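Local coordinates for protein acetolactate synthase, small subunit (Thermotoga maritima, PDB 2FGC) that probably serves as the regulatory partner of a larger enzyme subunit, carrying an ACT domain and a second alpha/beta domain of similar topology in a two-chain assembly, at residues Ala47-Arg52 / Glu88-Lys93; Phe130-Ile135 / Ile163-Gln168. All blocks are in the same frame, centred on the assembly; numbering follows the deposited sequence.

Contact 1 (Ala47-Arg52 / Glu88-Lys93)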
ATOM      1  N   ALA A  47       2.836  -2.568 -16.108  1.00 58.82           N
ATOM      2  CA  ALA A  47       1.394  -2.403 -16.367  1.00 59.43           C
ATOM      3  C   ALA A  47       1.051  -2.807 -17.808  1.00 58.99           C
ATOM      4  O   ALA A  47       0.031  -3.481 -18.045  1.00 56.38           O
ATOM      5  CB  ALA A  47       0.955  -0.947 -16.119  1.00 59.84           C
ATOM      6  N   ASN A  48       1.890  -2.394 -18.763  1.00 59.16           N
ATOM      7  CA  ASN A  48       1.660  -2.729 -20.170  1.00 62.33           C
ATOM      8  C   ASN A  48       1.661  -4.242 -20.406  1.00 63.54           C
ATOM      9  O   ASN A  48       0.701  -4.792 -20.972  1.00 60.81           O
ATOM     10  CB  ASN A  48       2.660  -2.018 -21.099  1.00 64.32           C
ATOM     11  CG  ASN A  48       2.136  -0.678 -21.637  1.00 68.20           C
ATOM     12  OD1 ASN A  48       2.662   0.389 -21.296  1.00 71.90           O
ATOM     13  ND2 ASN A  48       1.102  -0.735 -22.487  1.00 67.34           N
ATOM     14  N   LEU A  49       2.724  -4.898 -19.927  1.00 67.05           N
ATOM     15  CA  LEU A  49       2.924  -6.349 -20.052  1.00 71.16           C
ATOM     16  C   LEU A  49       1.794  -7.148 -19.442  1.00 71.54           C
ATOM     17  O   LEU A  49       1.446  -8.221 -19.920  1.00 72.90           O
ATOM     18  CB  LEU A  49       4.224  -6.782 -19.354  1.00 73.56           C
ATOM     19  CG  LEU A  49       4.470  -8.297 -19.219  1.00 76.10           C
ATOM     20  CD1 LEU A  49       4.783  -8.982 -20.575  1.00 77.52           C
ATOM     21  CD2 LEU A  49       5.565  -8.531 -18.227  1.00 81.66           C
ATOM     22  N   PHE A  50       1.238  -6.637 -18.362  1.00 72.39           N
ATOM     23  CA  PHE A  50       0.186  -7.364 -17.687  1.00 74.72           C
ATOM     24  C   PHE A  50      -1.162  -7.168 -18.330  1.00 74.59           C
ATOM     25  O   PHE A  50      -1.947  -8.115 -18.417  1.00 75.84           O
ATOM     26  CB  PHE A  50       0.190  -7.027 -16.210  1.00 76.34           C
ATOM     27  CG  PHE A  50       1.317  -7.674 -15.486  1.00 80.43           C
ATOM     28  CD1 PHE A  50       2.438  -8.128 -16.199  1.00 84.47           C
ATOM     29  CD2 PHE A  50       1.274  -7.853 -14.116  1.00 79.29           C
ATOM     30  CE1 PHE A  50       3.497  -8.746 -15.559  1.00 88.18           C
ATOM     31  CE2 PHE A  50       2.334  -8.468 -13.458  1.00 84.44           C
ATOM     32  CZ  PHE A  50       3.451  -8.909 -14.182  1.00 84.45           C
ATOM     33  N   ALA A  51      -1.408  -5.948 -18.805  1.00 73.53           N
ATOM     34  CA  ALA A  51      -2.622  -5.639 -19.545  1.00 73.48           C
ATOM     35  C   ALA A  51      -2.666  -6.381 -20.891  1.00 74.52           C
ATOM     36  O   ALA A  51      -3.648  -7.080 -21.173  1.00 74.10           O
ATOM     37  CB  ALA A  51      -2.774  -4.139 -19.725  1.00 72.24           C
ATOM     38  N   ARG A  52      -1.597  -6.258 -21.690  1.00 75.51           N
ATOM     39  CA  ARG A  52      -1.498  -6.936 -23.003  1.00 76.76           C
ATOM     40  C   ARG A  52      -0.993  -8.386 -22.888  1.00 77.23           C
ATOM     41  O   ARG A  52      -0.195  -8.852 -23.724  1.00 76.98           O
ATOM     42  CB  ARG A  52      -0.642  -6.125 -24.002  1.00 76.10           C
ATOM     43  N   GLU A  88       5.342 -15.414 -14.264  1.00 66.92           N
ATOM     44  CA  GLU A  88       6.781 -15.622 -14.204  1.00 69.15           C
ATOM     45  C   GLU A  88       7.403 -15.498 -15.594  1.00 66.73           C
ATOM     46  O   GLU A  88       8.150 -14.571 -15.840  1.00 66.11           O
ATOM     47  CB  GLU A  88       7.083 -16.993 -13.596  1.00 71.52           C
ATOM     48  CG  GLU A  88       8.513 -17.213 -13.092  1.00 81.04           C
ATOM     49  CD  GLU A  88       8.536 -17.914 -11.723  1.00 94.41           C
ATOM     50  OE1 GLU A  88       7.555 -18.627 -11.402  1.00 96.97           O
ATOM     51  OE2 GLU A  88       9.518 -17.747 -10.956  1.00 96.40           O
ATOM     52  N   LYS A  89       7.059 -16.406 -16.500  1.00 64.96           N
ATOM     53  CA  LYS A  89       7.570 -16.370 -17.867  1.00 63.70           C
ATOM     54  C   LYS A  89       7.539 -14.968 -18.491  1.00 63.08           C
ATOM     55  O   LYS A  89       8.548 -14.504 -18.987  1.00 66.06           O
ATOM     56  CB  LYS A  89       6.811 -17.367 -18.739  1.00 63.62           C
ATOM     57  CG  LYS A  89       7.291 -17.441 -20.169  1.00 62.14           C
ATOM     58  CD  LYS A  89       6.367 -18.321 -21.021  1.00 63.88           C
ATOM     59  N   GLN A  90       6.386 -14.306 -18.437  1.00 62.48           N
ATOM     60  CA  GLN A  90       6.139 -12.964 -19.036  1.00 60.18           C
ATOM     61  C   GLN A  90       6.778 -11.760 -18.329  1.00 57.23           C
ATOM     62  O   GLN A  90       7.150 -10.790 -18.987  1.00 58.08           O
ATOM     63  CB  GLN A  90       4.633 -12.666 -19.095  1.00 60.66           C
ATOM     64  CG  GLN A  90       3.780 -13.762 -19.700  1.00 62.64           C
ATOM     65  CD  GLN A  90       4.139 -14.060 -21.119  1.00 67.44           C
ATOM     66  OE1 GLN A  90       4.488 -13.161 -21.879  1.00 69.80           O
ATOM     67  NE2 GLN A  90       4.061 -15.331 -21.495  1.00 69.94           N
ATOM     68  N   ALA A  91       6.846 -11.781 -17.004  1.00 50.44           N
ATOM     69  CA  ALA A  91       7.506 -10.702 -16.292  1.00 50.18           C
ATOM     70  C   ALA A  91       9.006 -10.616 -16.683  1.00 50.65           C
ATOM     71  O   ALA A  91       9.525  -9.523 -17.025  1.00 48.46           O
ATOM     72  CB  ALA A  91       7.320 -10.868 -14.728  1.00 49.59           C
ATOM     73  N   TYR A  92       9.660 -11.790 -16.696  1.00 47.91           N
ATOM     74  CA  TYR A  92      11.095 -11.921 -16.924  1.00 43.49           C
ATOM     75  C   TYR A  92      11.519 -11.328 -18.248  1.00 42.93           C
ATOM     76  O   TYR A  92      12.671 -11.058 -18.450  1.00 40.81           O
ATOM     77  CB  TYR A  92      11.597 -13.369 -16.713  1.00 41.37           C
ATOM     78  CG  TYR A  92      11.916 -13.693 -15.246  1.00 43.46           C
ATOM     79  CD1 TYR A  92      12.695 -12.827 -14.468  1.00 44.99           C
ATOM     80  CD2 TYR A  92      11.443 -14.864 -14.636  1.00 40.41           C
ATOM     81  CE1 TYR A  92      13.002 -13.120 -13.121  1.00 49.83           C
ATOM     82  CE2 TYR A  92      11.742 -15.180 -13.296  1.00 43.41           C
ATOM     83  CZ  TYR A  92      12.512 -14.299 -12.535  1.00 46.80           C
ATOM     84  OH  TYR A  92      12.786 -14.602 -11.212  1.00 47.19           O
ATOM     85  N   LYS A  93      10.565 -11.016 -19.104  1.00 41.75           N
ATOM     86  CA  LYS A  93      10.898 -10.421 -20.389  1.00 44.06           C
ATOM     87  C   LYS A  93      11.090  -8.912 -20.295  1.00 41.81           C
ATOM     88  O   LYS A  93      11.541  -8.262 -21.233  1.00 41.04           O
ATOM     89  CB  LYS A  93       9.849 -10.783 -21.448  1.00 46.12           C
ATOM     90  CG  LYS A  93       9.383 -12.212 -21.338  1.00 54.61           C
ATOM     91  CD  LYS A  93       8.894 -12.764 -22.656  1.00 59.74           C
ATOM     92  CE  LYS A  93       9.175 -14.289 -22.619  1.00 67.56           C
ATOM     93  NZ  LYS A  93       8.138 -15.056 -23.383  1.00 71.40           N
TER

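Contact 2 (Phe130-Ile135 / Ile163-Gln168)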
ATOM      1  N   PHE A 130     -15.515   4.499  18.794  1.00 46.11           N
ATOM      2  CA  PHE A 130     -14.244   4.330  19.497  1.00 48.24           C
ATOM      3  C   PHE A 130     -14.076   2.919  20.050  1.00 47.99           C
ATOM      4  O   PHE A 130     -12.984   2.371  20.082  1.00 47.20           O
ATOM      5  CB  PHE A 130     -14.076   5.341  20.633  1.00 46.59           C
ATOM      6  CG  PHE A 130     -13.951   6.760  20.162  1.00 45.50           C
ATOM      7  CD1 PHE A 130     -13.252   7.065  19.003  1.00 56.28           C
ATOM      8  CD2 PHE A 130     -14.515   7.797  20.892  1.00 52.01           C
ATOM      9  CE1 PHE A 130     -13.143   8.379  18.556  1.00 54.89           C
ATOM     10  CE2 PHE A 130     -14.391   9.128  20.454  1.00 48.22           C
ATOM     11  CZ  PHE A 130     -13.708   9.406  19.281  1.00 51.00           C
ATOM     12  N   GLN A 131     -15.176   2.358  20.514  1.00 48.00           N
ATOM     13  CA  GLN A 131     -15.214   0.982  20.936  1.00 50.29           C
ATOM     14  C   GLN A 131     -14.801   0.020  19.865  1.00 48.57           C
ATOM     15  O   GLN A 131     -14.040  -0.907  20.122  1.00 46.88           O
ATOM     16  CB  GLN A 131     -16.612   0.652  21.308  1.00 50.01           C
ATOM     17  CG  GLN A 131     -16.846   1.128  22.641  1.00 60.27           C
ATOM     18  CD  GLN A 131     -18.105   0.578  23.168  1.00 81.76           C
ATOM     19  OE1 GLN A 131     -19.099   0.409  22.412  1.00 77.20           O
ATOM     20  NE2 GLN A 131     -18.105   0.267  24.479  1.00 84.03           N
ATOM     21  N   LEU A 132     -15.311   0.272  18.664  1.00 45.91           N
ATOM     22  CA  LEU A 132     -15.037  -0.565  17.529  1.00 46.91           C
ATOM     23  C   LEU A 132     -13.523  -0.523  17.168  1.00 47.13           C
ATOM     24  O   LEU A 132     -12.875  -1.572  16.930  1.00 43.43           O
ATOM     25  CB  LEU A 132     -15.965  -0.159  16.378  1.00 42.28           C
ATOM     26  CG  LEU A 132     -15.817  -1.111  15.203  1.00 50.79           C
ATOM     27  CD1 LEU A 132     -16.457  -2.427  15.520  1.00 51.52           C
ATOM     28  CD2 LEU A 132     -16.368  -0.500  13.868  1.00 43.40           C
ATOM     29  N   VAL A 133     -12.972   0.693  17.156  1.00 47.06           N
ATOM     30  CA  VAL A 133     -11.560   0.911  16.900  1.00 46.29           C
ATOM     31  C   VAL A 133     -10.734   0.133  17.932  1.00 49.06           C
ATOM     32  O   VAL A 133      -9.797  -0.551  17.548  1.00 48.14           O
ATOM     33  CB  VAL A 133     -11.239   2.400  16.958  1.00 48.28           C
ATOM     34  CG1 VAL A 133      -9.723   2.658  17.042  1.00 44.14           C
ATOM     35  CG2 VAL A 133     -11.883   3.098  15.771  1.00 45.08           C
ATOM     36  N   GLU A 134     -11.093   0.207  19.222  1.00 48.05           N
ATOM     37  CA  GLU A 134     -10.388  -0.555  20.265  1.00 50.77           C
ATOM     38  C   GLU A 134     -10.445  -2.059  20.030  1.00 50.19           C
ATOM     39  O   GLU A 134      -9.421  -2.713  20.088  1.00 45.79           O
ATOM     40  CB  GLU A 134     -10.949  -0.269  21.651  1.00 52.57           C
ATOM     41  CG  GLU A 134     -10.770   1.156  22.095  1.00 54.53           C
ATOM     42  CD  GLU A 134     -11.103   1.378  23.565  1.00 71.81           C
ATOM     43  OE1 GLU A 134     -10.993   0.381  24.357  1.00 68.09           O
ATOM     44  OE2 GLU A 134     -11.479   2.557  23.907  1.00 71.93           O
ATOM     45  N   ILE A 135     -11.646  -2.602  19.783  1.00 49.04           N
ATOM     46  CA  ILE A 135     -11.811  -4.035  19.480  1.00 46.53           C
ATOM     47  C   ILE A 135     -10.965  -4.445  18.268  1.00 45.20           C
ATOM     48  O   ILE A 135     -10.367  -5.510  18.256  1.00 43.27           O
ATOM     49  CB  ILE A 135     -13.314  -4.419  19.231  1.00 48.62           C
ATOM     50  CG1 ILE A 135     -14.098  -4.355  20.545  1.00 42.20           C
ATOM     51  CG2 ILE A 135     -13.442  -5.817  18.616  1.00 39.26           C
ATOM     52  CD1 ILE A 135     -15.590  -4.064  20.374  1.00 44.10           C
ATOM     53  N   ILE A 163     -14.556  -1.988   8.157  1.00 52.62           N
ATOM     54  CA  ILE A 163     -15.246  -1.081   7.253  1.00 49.25           C
ATOM     55  C   ILE A 163     -16.730  -1.320   7.143  1.00 49.95           C
ATOM     56  O   ILE A 163     -17.511  -0.373   7.139  1.00 55.77           O
ATOM     57  CB  ILE A 163     -14.586  -1.123   5.873  1.00 51.80           C
ATOM     58  CG1 ILE A 163     -13.280  -0.329   5.931  1.00 43.33           C
ATOM     59  CG2 ILE A 163     -15.544  -0.590   4.756  1.00 53.59           C
ATOM     60  CD1 ILE A 163     -12.250  -0.673   4.731  1.00 44.14           C
ATOM     61  N   ASN A 164     -17.135  -2.571   7.059  1.00 48.34           N
ATOM     62  CA  ASN A 164     -18.555  -2.875   6.997  1.00 48.93           C
ATOM     63  C   ASN A 164     -19.329  -2.628   8.268  1.00 50.35           C
ATOM     64  O   ASN A 164     -20.557  -2.426   8.230  1.00 51.61           O
ATOM     65  CB  ASN A 164     -18.767  -4.290   6.490  1.00 49.35           C
ATOM     66  CG  ASN A 164     -18.333  -4.433   5.024  1.00 62.96           C
ATOM     67  OD1 ASN A 164     -18.476  -3.501   4.201  1.00 62.45           O
ATOM     68  ND2 ASN A 164     -17.785  -5.595   4.697  1.00 66.63           N
ATOM     69  N   LEU A 165     -18.633  -2.611   9.397  1.00 47.64           N
ATOM     70  CA  LEU A 165     -19.306  -2.381  10.665  1.00 47.58           C
ATOM     71  C   LEU A 165     -19.575  -0.900  10.950  1.00 50.78           C
ATOM     72  O   LEU A 165     -20.326  -0.542  11.901  1.00 51.73           O
ATOM     73  CB  LEU A 165     -18.501  -3.002  11.793  1.00 45.91           C
ATOM     74  CG  LEU A 165     -18.659  -4.511  11.890  1.00 47.00           C
ATOM     75  CD1 LEU A 165     -17.664  -5.040  12.900  1.00 45.69           C
ATOM     76  CD2 LEU A 165     -20.059  -4.897  12.309  1.00 43.57           C
ATOM     77  N   LEU A 166     -18.979  -0.024  10.151  1.00 49.52           N
ATOM     78  CA  LEU A 166     -19.229   1.407  10.368  1.00 51.04           C
ATOM     79  C   LEU A 166     -20.565   1.853   9.744  1.00 54.30           C
ATOM     80  O   LEU A 166     -20.993   1.267   8.730  1.00 50.82           O
ATOM     81  CB  LEU A 166     -18.073   2.230   9.840  1.00 50.31           C
ATOM     82  CG  LEU A 166     -16.747   1.956  10.530  1.00 46.53           C
ATOM     83  CD1 LEU A 166     -15.642   2.652   9.726  1.00 52.27           C
ATOM     84  CD2 LEU A 166     -16.830   2.485  11.999  1.00 46.95           C
ATOM     85  N   PRO A 167     -21.242   2.879  10.344  1.00 56.13           N
ATOM     86  CA  PRO A 167     -22.521   3.248   9.717  1.00 57.44           C
ATOM     87  C   PRO A 167     -22.204   3.859   8.370  1.00 56.83           C
ATOM     88  O   PRO A 167     -21.482   4.847   8.295  1.00 57.21           O
ATOM     89  CB  PRO A 167     -23.153   4.263  10.684  1.00 53.25           C
ATOM     90  CG  PRO A 167     -22.087   4.683  11.597  1.00 58.08           C
ATOM     91  CD  PRO A 167     -20.928   3.718  11.522  1.00 57.54           C
ATOM     92  N   GLN A 168     -22.703   3.236   7.315  1.00 58.04           N
ATOM     93  CA  GLN A 168     -22.202   3.525   5.989  1.00 58.11           C
ATOM     94  C   GLN A 168     -22.473   4.955   5.584  1.00 56.45           C
ATOM     95  O   GLN A 168     -21.667   5.555   4.876  1.00 56.21           O
ATOM     96  CB  GLN A 168     -22.725   2.498   4.979  1.00 63.22           C
ATOM     97  CG  GLN A 168     -22.245   1.009   5.344  1.00 76.06           C
ATOM     98  CD  GLN A 168     -20.685   0.760   5.275  1.00 76.92           C
ATOM     99  OE1 GLN A 168     -20.091   0.789   4.192  1.00 80.48           O
ATOM    100  NE2 GLN A 168     -20.054   0.498   6.429  1.00 56.41           N
TER

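Contact 1 (Ala47-Arg52 / Glu88-Lys93)
L49, in the last turn of helix 42-51, and A91 of helix 83-91 bring their CA atoms to within 7.4 Å of each other, the closest approach of the two backbones. A91 has a single methyl as its side chain, and L49 comes up beside its backbone. L49 contributes the largest share of the buried surface. Its CB points at the facing helix, and its CG is anti to the backbone N (chi1 171°), which carries the forked end of the side chain across. CD1 lies 4.0 Å from Q90 CB; CD2 is turned toward A91 CA, but it is modelled too close to Q90 O for its exact place to be trusted. The side chains of L49 and Q90 meet at about a right angle, so the leucine fork lies across the root of the glutamine instead of running beside it. No hydrogen bond joins the segments; van der Waals packing does, with about 157 Å² buried between them.

This is helix-to-helix packing within an ACT domain, a ferredoxin-like beta-alpha-beta-beta-alpha-beta fold in which both helices lie on one face of a four-stranded antiparallel sheet. F50 and A91 sit on the buried side of the helix pair. F50 presents its edge, with CZ 4.4 Å from A91 CB, and the methyl lies near the ring plane. The same ring makes an edge-to-face contact with F55, and A91 also packs on V97 and V100 of strand 97-102, where apolar residues belong. The chain of Q90 bends at chi2 (-61°), and its side chain also packs on R53 and F55. On another side of helix 42-51, N48 packs on N48 of the second subunit, while A47 and A51 lie against R44 of that subunit.

Contact 2 (Phe130-Ile135 / Ile163-Gln168)
The second alpha/beta domain, whose four-stranded antiparallel sheet has the same strand order as the ACT domain, carries this contact between its two helices, with L132 of helix 126-135 facing L165 and L166 where helix 156-165 gives way to loop. Their backbones stay well separated: the nearest CA atoms, those of L132 and L165, are 8.3 Å apart, and the branched leucine side chains span that distance. L132 supplies most of the reach. With CG anti to its own N (chi1 -174°), it sends its forked end toward the other segment, where CD1 meets L165 alone, while CD2 meets both L165 and L166. CD1 lies 3.9 Å from L165 CD1, and CD2 comes to 3.6 Å from L166 CD2, also resting against L165 CB. L132 meets each of the two side chains at a slant.

The two partners play different parts. L165 is exposed, and its side chain also meets F136, whereas L166 is buried and reaches I118, V120 and V171 on the sheet; L132 itself continues onto F162.

Beyond the leucines, Q168 folds back on the chain that precedes it. Its NE2 donates to I163 O at 2.8 Å, in the carbonyl plane, and to L166 O at 2.6 Å, with the donor tilted 30° from the plane of that carbonyl. A glutamine suits this place because one amide nitrogen can serve both acceptors, and the pair of bonds fixes the rotation of the amide.

Across the segments, then, the joining force is apolar alone, with no hydrogen bond or charge to set a direction, while the polar bonds within 163-168 probably help to hold the turn that follows helix 156-165, of which L166 is part.

From the N terminus, strand 28-37 leads into helix 42-51, and after strands 56-64 and 70-79 the chain reaches helix 83-91; contact 1 closes this loop, with 35 residues between its segments. Strand 97-102 then completes the first sheet, and strand 110-121 begins the second. Contact 2 closes a shorter loop of 27 residues, running through strands 139-143 and 147-154 between helices 126-135 and 156-165, and strand 171-183 completes the second sheet. The loops follow in series, neither nested nor crossed. Each contact ties together the helix pair of its own domain. Contacts 1 and 2 lie on opposite sides of the chain's centre, their centres about 39 Å and their nearest atoms about 24 Å apart.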